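Local atomic coordinates of glucokinase (Leishmania braziliensis MHOM/BR/75/M2904, PDB entry 6EDI), a protein that probably phosphorylates D-glucose with ATP, as a dimeric glucokinase of the actin-like ATPase superfamily. Residues 252-257 and 276-281; 208-213 and 328-333; 305-310 and 321-326. One frame throughout, in Å; residues are numbered along the deposited sequence.

Contact 1 (252-257 and 276-281); sequences QALAGY and EAASNG
L254 reaches from helix 245-259 to A277 and A278, on the 3-10 turn that runs up to the N-cap of helix 281-292. The contact thus joins one helix to the loop leading into the next, in a part of the molecule near the second subunit: Q252, two residues earlier on the helix, packs on W242 of that subunit.

No hydrogen bond crosses between the segments; L254 makes van der Waals contacts with two methyls and a carbonyl oxygen. It holds CG anti to its own backbone N (chi1 -178°), which carries the forked end out from the helix toward the turn. CD2 does most of the touching, 3.7 Å from CB of A278 and 4.0 Å from CB of A277, while its sister methyl CD1 lies 3.8 Å from the carbonyl O of A277. A branched leucine suits this place because its two methyls can reach different parts of the turn, and the small alanines let the turn come close to it. F286 of helix 281-292 and P273 and M240 of the loops add to the apolar surroundings of L254.

The polar bonds serve the turn itself. The carbonyl O of E276 accepts N of S279 at 3.1 Å and, weakly, N of N280. Asparagine is a favoured N-cap because its short amide can fold back on the first turn of a helix. Here N280 ND2 makes a weak bond to O of T212, and N280 OD1 accepts the backbone N of G283.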
loop_
_atom_site.group_PDB
_atom_site.type_symbol
_atom_site.label_atom_id
_atom_site.label_comp_id
_atom_site.label_asym_id
_atom_site.label_seq_id
_atom_site.Cartn_x
_atom_site.Cartn_y
_atom_site.Cartn_z
ATOM N N GLN A 252 0.624 13.922 23.860
ATOM C CA GLN A 252 1.783 14.287 24.667
ATOM C C GLN A 252 1.995 13.308 25.822
ATOM O O GLN A 252 3.116 12.830 26.067
ATOM C CB GLN A 252 1.612 15.696 25.243
ATOM C CG GLN A 252 2.820 16.149 26.067
ATOM C CD GLN A 252 4.106 16.153 25.256
ATOM O OE1 GLN A 252 4.414 17.124 24.553
ATOM N NE2 GLN A 252 4.857 15.068 25.338
ATOM N N ALA A 253 0.920 13.024 26.543
ATOM C CA ALA A 253 1.028 12.136 27.701
ATOM C C ALA A 253 1.388 10.729 27.249
ATOM O O ALA A 253 2.169 10.038 27.909
ATOM C CB ALA A 253 -0.261 12.140 28.511
ATOM N N LEU A 254 0.817 10.305 26.119
ATOM C CA LEU A 254 1.103 8.970 25.583
ATOM C C LEU A 254 2.578 8.855 25.202
ATOM O O LEU A 254 3.236 7.874 25.518
ATOM C CB LEU A 254 0.200 8.648 24.378
ATOM C CG LEU A 254 0.396 7.257 23.772
ATOM C CD1 LEU A 254 0.132 6.194 24.845
ATOM C CD2 LEU A 254 -0.495 7.027 22.545
ATOM N N ALA A 255 3.085 9.890 24.544
ATOM C CA ALA A 255 4.480 9.957 24.116
ATOM C C ALA A 255 5.450 9.846 25.296
ATOM O O ALA A 255 6.432 9.096 25.243
ATOM C CB ALA A 255 4.721 11.259 23.369
ATOM N N GLY A 256 5.188 10.623 26.339
ATOM C CA GLY A 256 6.025 10.602 27.530
ATOM C C GLY A 256 5.964 9.262 28.229
ATOM O O GLY A 256 6.972 8.748 28.730
ATOM N N TYR A 257 4.764 8.691 28.262
ATOM C CA TYR A 257 4.558 7.356 28.816
ATOM C C TYR A 257 5.350 6.312 28.043
ATOM O O TYR A 257 6.014 5.478 28.634
ATOM C CB TYR A 257 3.072 7.020 28.790
ATOM C CG TYR A 257 2.710 5.646 29.337
ATOM C CD1 TYR A 257 2.813 5.365 30.696
ATOM C CD2 TYR A 257 2.221 4.653 28.499
ATOM C CE1 TYR A 257 2.464 4.127 31.204
ATOM C CE2 TYR A 257 1.869 3.405 28.993
ATOM C CZ TYR A 257 1.999 3.149 30.350
ATOM O OH TYR A 257 1.648 1.915 30.856
ATOM N N GLU A 276 -0.593 2.615 16.985
ATOM C CA GLU A 276 -0.790 1.354 17.705
ATOM C C GLU A 276 -0.850 1.572 19.212
ATOM O O GLU A 276 -1.643 0.940 19.915
ATOM C CB GLU A 276 0.349 0.385 17.368
ATOM C CG GLU A 276 0.537 -0.766 18.362
ATOM C CD GLU A 276 1.616 -1.731 17.916
ATOM O OE1 GLU A 276 2.766 -1.589 18.374
ATOM O OE2 GLU A 276 1.311 -2.626 17.103
ATOM N N ALA A 277 -0.013 2.481 19.702
ATOM C CA ALA A 277 0.092 2.719 21.136
ATOM C C ALA A 277 -1.182 3.321 21.736
ATOM O O ALA A 277 -1.399 3.235 22.933
ATOM C CB ALA A 277 1.304 3.580 21.445
ATOM N N ALA A 278 -2.020 3.925 20.902
ATOM C CA ALA A 278 -3.284 4.499 21.362
ATOM C C ALA A 278 -4.482 3.617 21.057
ATOM O O ALA A 278 -5.617 4.026 21.291
ATOM C CB ALA A 278 -3.498 5.893 20.737
ATOM N N SER A 279 -4.248 2.412 20.540
ATOM C CA SER A 279 -5.351 1.584 20.070
ATOM C C SER A 279 -5.212 0.097 20.445
ATOM O O SER A 279 -6.062 -0.715 20.082
ATOM C CB SER A 279 -5.526 1.769 18.548
ATOM O OG SER A 279 -4.271 1.675 17.887
ATOM N N ASN A 280 -4.151 -0.246 21.173
ATOM C CA ASN A 280 -3.922 -1.621 21.650
ATOM C C ASN A 280 -4.232 -1.831 23.145
ATOM O O ASN A 280 -4.741 -0.929 23.815
ATOM C CB ASN A 280 -2.476 -2.033 21.368
ATOM C CG ASN A 280 -1.469 -1.209 22.153
ATOM O OD1 ASN A 280 -1.831 -0.236 22.816
ATOM N ND2 ASN A 280 -0.199 -1.584 22.065
ATOM N N GLY A 281 -3.920 -3.018 23.673
ATOM C CA GLY A 281 -4.133 -3.299 25.086
ATOM C C GLY A 281 -3.380 -2.339 25.997
ATOM O O GLY A 281 -3.954 -1.769 26.930
#

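Contact 2 (208-213 and 328-333); sequences VAPGTG and KNLIGL
L330 of helix 317-341 lies against V208 and P210 at the end of strand 205-210, an alpha-on-beta packing of the kind found in the RNase H-like sheet of actin-fold kinases. The strand and helix segments run nearly antiparallel, at 153°, with axes 10.5 Å apart at closest approach.

Both main partners take an extended first torsion. In V208 this places CG1 beside the carbonyl carbon and far from the backbone N, which directs the methyl at the helix; it meets CD1 of L330 at 3.7 Å as the two side chains slide past each other in opposite directions. L330, with chi1 at 174°, stretches out in the same way, and its fork then serves two residues: CD1 goes to V208, and CD2 comes 4.0 Å from CG of P210, the two side chains crossing at about a right angle. L333, three residues on and so on the same helical face, brings CD2 to within 4.3 Å of V208 CG1. A beta-branched valine is at home in a strand, and leucines give the helix long, forked ends that fill the layer between. A209, between the two touching strand residues, points its CB away from the helix.

Past P210 the chain turns through G211, T212 and G213 into strand 214-222, a glycine-rich hairpin consistent with the phosphate-binding loop of this superfamily. Glycine suits the extreme phi of 180° at G211, whose N makes a weak 2.8 Å bond to O of G213.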
loop_
_atom_site.group_PDB
_atom_site.type_symbol
_atom_site.label_atom_id
_atom_site.label_comp_id
_atom_site.label_asym_id
_atom_site.label_seq_id
_atom_site.Cartn_x
_atom_site.Cartn_y
_atom_site.Cartn_z
ATOM N N VAL A 208 -7.564 -3.618 9.380
ATOM C CA VAL A 208 -6.875 -3.281 10.628
ATOM C C VAL A 208 -7.357 -4.235 11.726
ATOM O O VAL A 208 -8.531 -4.576 11.744
ATOM C CB VAL A 208 -7.150 -1.815 11.014
ATOM C CG1 VAL A 208 -6.608 -1.507 12.391
ATOM C CG2 VAL A 208 -6.513 -0.896 10.001
ATOM N N ALA A 209 -6.461 -4.678 12.613
ATOM C CA ALA A 209 -6.819 -5.651 13.664
ATOM C C ALA A 209 -6.177 -5.292 14.991
ATOM O O ALA A 209 -4.997 -5.584 15.225
ATOM C CB ALA A 209 -6.420 -7.047 13.262
ATOM N N PRO A 210 -6.945 -4.658 15.877
ATOM C CA PRO A 210 -6.327 -4.301 17.160
ATOM C C PRO A 210 -6.265 -5.486 18.108
ATOM O O PRO A 210 -7.064 -6.413 17.996
ATOM C CB PRO A 210 -7.266 -3.220 17.716
ATOM C CG PRO A 210 -8.588 -3.456 17.038
ATOM C CD PRO A 210 -8.277 -4.047 15.690
ATOM N N GLY A 211 -5.299 -5.443 19.022
ATOM C CA GLY A 211 -5.078 -6.485 20.010
ATOM C C GLY A 211 -3.891 -6.097 20.870
ATOM O O GLY A 211 -3.816 -4.963 21.343
ATOM N N THR A 212 -2.959 -7.024 21.061
ATOM C CA THR A 212 -1.675 -6.706 21.688
ATOM C C THR A 212 -0.985 -5.579 20.922
ATOM O O THR A 212 -0.548 -4.579 21.509
ATOM C CB THR A 212 -0.753 -7.954 21.766
ATOM O OG1 THR A 212 -0.971 -8.630 23.013
ATOM C CG2 THR A 212 0.722 -7.565 21.654
ATOM N N GLY A 213 -0.898 -5.746 19.605
ATOM C CA GLY A 213 -0.431 -4.696 18.732
ATOM C C GLY A 213 -1.588 -4.357 17.825
ATOM O O GLY A 213 -2.703 -4.814 18.056
ATOM N N LYS A 328 -11.904 5.696 19.339
ATOM C CA LYS A 328 -11.852 6.980 18.649
ATOM C C LYS A 328 -10.512 7.104 17.930
ATOM O O LYS A 328 -10.449 7.560 16.790
ATOM C CB LYS A 328 -12.068 8.138 19.625
ATOM C CG LYS A 328 -13.545 8.412 19.936
ATOM C CD LYS A 328 -13.745 9.805 20.543
ATOM C CE LYS A 328 -15.194 10.046 20.958
ATOM N NZ LYS A 328 -16.161 9.575 19.931
ATOM N N ASN A 329 -9.449 6.665 18.600
ATOM C CA ASN A 329 -8.111 6.678 18.018
ATOM C C ASN A 329 -7.807 5.553 17.027
ATOM O O ASN A 329 -7.060 5.762 16.057
ATOM C CB ASN A 329 -7.066 6.741 19.127
ATOM C CG ASN A 329 -6.916 8.149 19.666
ATOM O OD1 ASN A 329 -6.946 9.112 18.896
ATOM N ND2 ASN A 329 -6.785 8.282 20.979
ATOM N N LEU A 330 -8.377 4.372 17.256
ATOM C CA LEU A 330 -8.326 3.341 16.226
ATOM C C LEU A 330 -8.920 3.900 14.928
ATOM O O LEU A 330 -8.335 3.769 13.851
ATOM C CB LEU A 330 -9.089 2.089 16.659
ATOM C CG LEU A 330 -9.166 1.039 15.540
ATOM C CD1 LEU A 330 -7.785 0.435 15.319
ATOM C CD2 LEU A 330 -10.195 -0.042 15.863
ATOM N N ILE A 331 -10.072 4.550 15.042
ATOM C CA ILE A 331 -10.710 5.158 13.881
ATOM C C ILE A 331 -9.855 6.310 13.321
ATOM O O ILE A 331 -9.772 6.501 12.094
ATOM C CB ILE A 331 -12.168 5.600 14.204
ATOM C CG1 ILE A 331 -13.058 4.370 14.411
ATOM C CG2 ILE A 331 -12.732 6.468 13.091
ATOM C CD1 ILE A 331 -13.195 3.520 13.160
ATOM N N GLY A 332 -9.201 7.056 14.212
ATOM C CA GLY A 332 -8.274 8.101 13.781
ATOM C C GLY A 332 -7.167 7.565 12.879
ATOM O O GLY A 332 -6.812 8.194 11.875
ATOM N N LEU A 333 -6.630 6.395 13.235
ATOM C CA LEU A 333 -5.664 5.703 12.385
ATOM C C LEU A 333 -6.315 5.374 11.057
ATOM O O LEU A 333 -5.720 5.600 10.003
ATOM C CB LEU A 333 -5.154 4.411 13.039
ATOM C CG LEU A 333 -4.446 3.416 12.111
ATOM C CD1 LEU A 333 -3.119 3.935 11.575
ATOM C CD2 LEU A 333 -4.240 2.084 12.811
#

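Contact 3 (305-310 and 321-326); sequences PEVAKL and AAVDRL
A308 and V323 mark the closest backbone approach, their CA atoms 6.8 Å apart, where the consecutive helices 304-313 and 317-341 pack almost perpendicularly, the two segments at 105° with axes 9.5 Å apart. The pair forms an alpha-alpha corner: a short link lets the chain turn sharply and the longer helix start across the shorter one. With the axes so steeply inclined, the touch within 305-310 and 321-326 involves two neighbouring residues on each side, and it is wholly apolar. A319, about one turn earlier on the longer helix, receives V307 and L310 as well.

V307 supplies the more reaching side chain. With chi1 at 173°, a comfortable setting for a beta-branched residue in a helix, CG1 trails away from the backbone N and lies beside the carbonyl carbon, and this methyl meets CB of A322 at 4.1 Å, an ordinary methyl contact. The same CG1 lies 4.5 Å from CG2 of V323, so one methyl spans two adjacent residues of the crossing helix. V323 answers in kind: its CG2 also approaches CA of A308, at 4.4 Å. Small residues suit the crossing. A308, whose CB points neither at the other helix nor away from it, offers little more than its backbone for V323 to rest on, and A322 provides a single methyl as the seat for V307.

Helix 281-292 lies on one flank, where Y288 packs on V307. The carbonyl O of A322 accepts two hydrogen bonds: one from N of L326 at 3.0 Å within the helix, the other from ND2 of N287.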
loop_
_atom_site.group_PDB
_atom_site.type_symbol
_atom_site.label_atom_id
_atom_site.label_comp_id
_atom_site.label_asym_id
_atom_site.label_seq_id
_atom_site.Cartn_x
_atom_site.Cartn_y
_atom_site.Cartn_z
ATOM N N PRO A 305 -8.151 -6.461 29.698
ATOM C CA PRO A 305 -9.371 -7.260 29.874
ATOM C C PRO A 305 -10.318 -6.619 30.880
ATOM O O PRO A 305 -11.523 -6.512 30.617
ATOM C CB PRO A 305 -8.840 -8.565 30.469
ATOM C CG PRO A 305 -7.469 -8.698 29.927
ATOM C CD PRO A 305 -6.936 -7.299 29.790
ATOM N N GLU A 306 -9.763 -6.176 32.004
ATOM C CA GLU A 306 -10.566 -5.645 33.106
ATOM C C GLU A 306 -11.295 -4.370 32.716
ATOM O O GLU A 306 -12.497 -4.224 32.972
ATOM C CB GLU A 306 -9.687 -5.326 34.315
ATOM C CG GLU A 306 -8.850 -6.460 34.866
ATOM C CD GLU A 306 -7.875 -5.966 35.926
ATOM O OE1 GLU A 306 -8.331 -5.287 36.876
ATOM O OE2 GLU A 306 -6.657 -6.235 35.802
ATOM N N VAL A 307 -10.554 -3.434 32.124
ATOM C CA VAL A 307 -11.129 -2.167 31.706
ATOM C C VAL A 307 -12.308 -2.429 30.778
ATOM O O VAL A 307 -13.397 -1.900 30.973
ATOM C CB VAL A 307 -10.065 -1.259 31.022
ATOM C CG1 VAL A 307 -10.714 -0.013 30.442
ATOM C CG2 VAL A 307 -8.963 -0.885 32.010
ATOM N N ALA A 308 -12.091 -3.287 29.787
ATOM C CA ALA A 308 -13.134 -3.632 28.825
ATOM C C ALA A 308 -14.353 -4.273 29.493
ATOM O O ALA A 308 -15.494 -3.944 29.158
ATOM C CB ALA A 308 -12.576 -4.539 27.723
ATOM N N LYS A 309 -14.118 -5.189 30.429
ATOM C CA LYS A 309 -15.223 -5.792 31.171
ATOM C C LYS A 309 -15.998 -4.726 31.954
ATOM O O LYS A 309 -17.234 -4.700 31.932
ATOM C CB LYS A 309 -14.726 -6.900 32.100
ATOM C CG LYS A 309 -15.828 -7.482 32.977
ATOM C CD LYS A 309 -15.301 -8.523 33.939
ATOM C CE LYS A 309 -15.411 -9.931 33.358
ATOM N NZ LYS A 309 -16.162 -10.853 34.277
ATOM N N LEU A 310 -15.259 -3.848 32.628
ATOM C CA LEU A 310 -15.841 -2.747 33.398
ATOM C C LEU A 310 -16.656 -1.811 32.512
ATOM O O LEU A 310 -17.666 -1.245 32.944
ATOM C CB LEU A 310 -14.737 -1.967 34.132
ATOM C CG LEU A 310 -14.229 -2.422 35.512
ATOM C CD1 LEU A 310 -14.126 -3.930 35.621
ATOM C CD2 LEU A 310 -12.878 -1.808 35.824
ATOM N N ALA A 321 -14.819 5.656 29.284
ATOM C CA ALA A 321 -14.117 6.707 28.560
ATOM C C ALA A 321 -12.857 6.140 27.914
ATOM O O ALA A 321 -12.517 6.495 26.791
ATOM C CB ALA A 321 -13.759 7.860 29.498
ATOM N N ALA A 322 -12.161 5.272 28.643
ATOM C CA ALA A 322 -10.921 4.677 28.150
ATOM C C ALA A 322 -11.163 3.837 26.898
ATOM O O ALA A 322 -10.349 3.858 25.971
ATOM C CB ALA A 322 -10.267 3.849 29.224
ATOM N N VAL A 323 -12.275 3.100 26.880
ATOM C CA VAL A 323 -12.674 2.335 25.693
ATOM C C VAL A 323 -13.063 3.262 24.554
ATOM O O VAL A 323 -12.687 3.039 23.395
ATOM C CB VAL A 323 -13.845 1.382 26.001
ATOM C CG1 VAL A 323 -14.424 0.798 24.723
ATOM C CG2 VAL A 323 -13.374 0.272 26.884
ATOM N N ASP A 324 -13.835 4.294 24.881
ATOM C CA ASP A 324 -14.272 5.259 23.876
ATOM C C ASP A 324 -13.066 5.922 23.215
ATOM O O ASP A 324 -13.012 6.017 21.987
ATOM C CB ASP A 324 -15.187 6.315 24.502
ATOM C CG ASP A 324 -15.749 7.291 23.484
ATOM O OD1 ASP A 324 -16.327 6.854 22.458
ATOM O OD2 ASP A 324 -15.612 8.511 23.717
ATOM N N ARG A 325 -12.100 6.370 24.021
ATOM C CA ARG A 325 -10.887 6.968 23.472
ATOM C C ARG A 325 -10.096 5.966 22.632
ATOM O O ARG A 325 -9.510 6.329 21.599
ATOM C CB ARG A 325 -9.998 7.576 24.571
ATOM C CG ARG A 325 -8.868 8.436 23.993
ATOM C CD ARG A 325 -7.842 8.916 25.006
ATOM N NE ARG A 325 -8.415 9.759 26.055
ATOM C CZ ARG A 325 -8.673 11.052 25.926
ATOM N NH1 ARG A 325 -8.432 11.678 24.777
ATOM N NH2 ARG A 325 -9.192 11.722 26.939
ATOM N N LEU A 326 -10.091 4.709 23.065
ATOM C CA LEU A 326 -9.388 3.642 22.354
ATOM C C LEU A 326 -9.877 3.540 20.915
ATOM O O LEU A 326 -9.086 3.609 19.979
ATOM C CB LEU A 326 -9.577 2.284 23.054
ATOM C CG LEU A 326 -8.548 1.210 22.660
ATOM C CD1 LEU A 326 -7.197 1.486 23.310
ATOM C CD2 LEU A 326 -9.008 -0.212 22.978
#

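From the N terminus, the chain first reaches 208-213, at the end of a central strand of the second six-stranded sheet, and opens the long loop of contact 2. Within that loop, helix 245-259 leads out to 252-257, and the chain returns at 276-281 to close contact 1. Contact 3 follows in series, opened by 305-310 and closed by 321-326 at the start of helix 317-341. The same helix then closes contact 2 at 328-333. Contacts 1 and 3 thus both lie inside contact 2, and L326 joins them, its CD1 packing on 276-281. Contacts 2 and 3 share helix 317-341, while contact 1 meets contact 2 directly where N of G281 probably bonds O of G211.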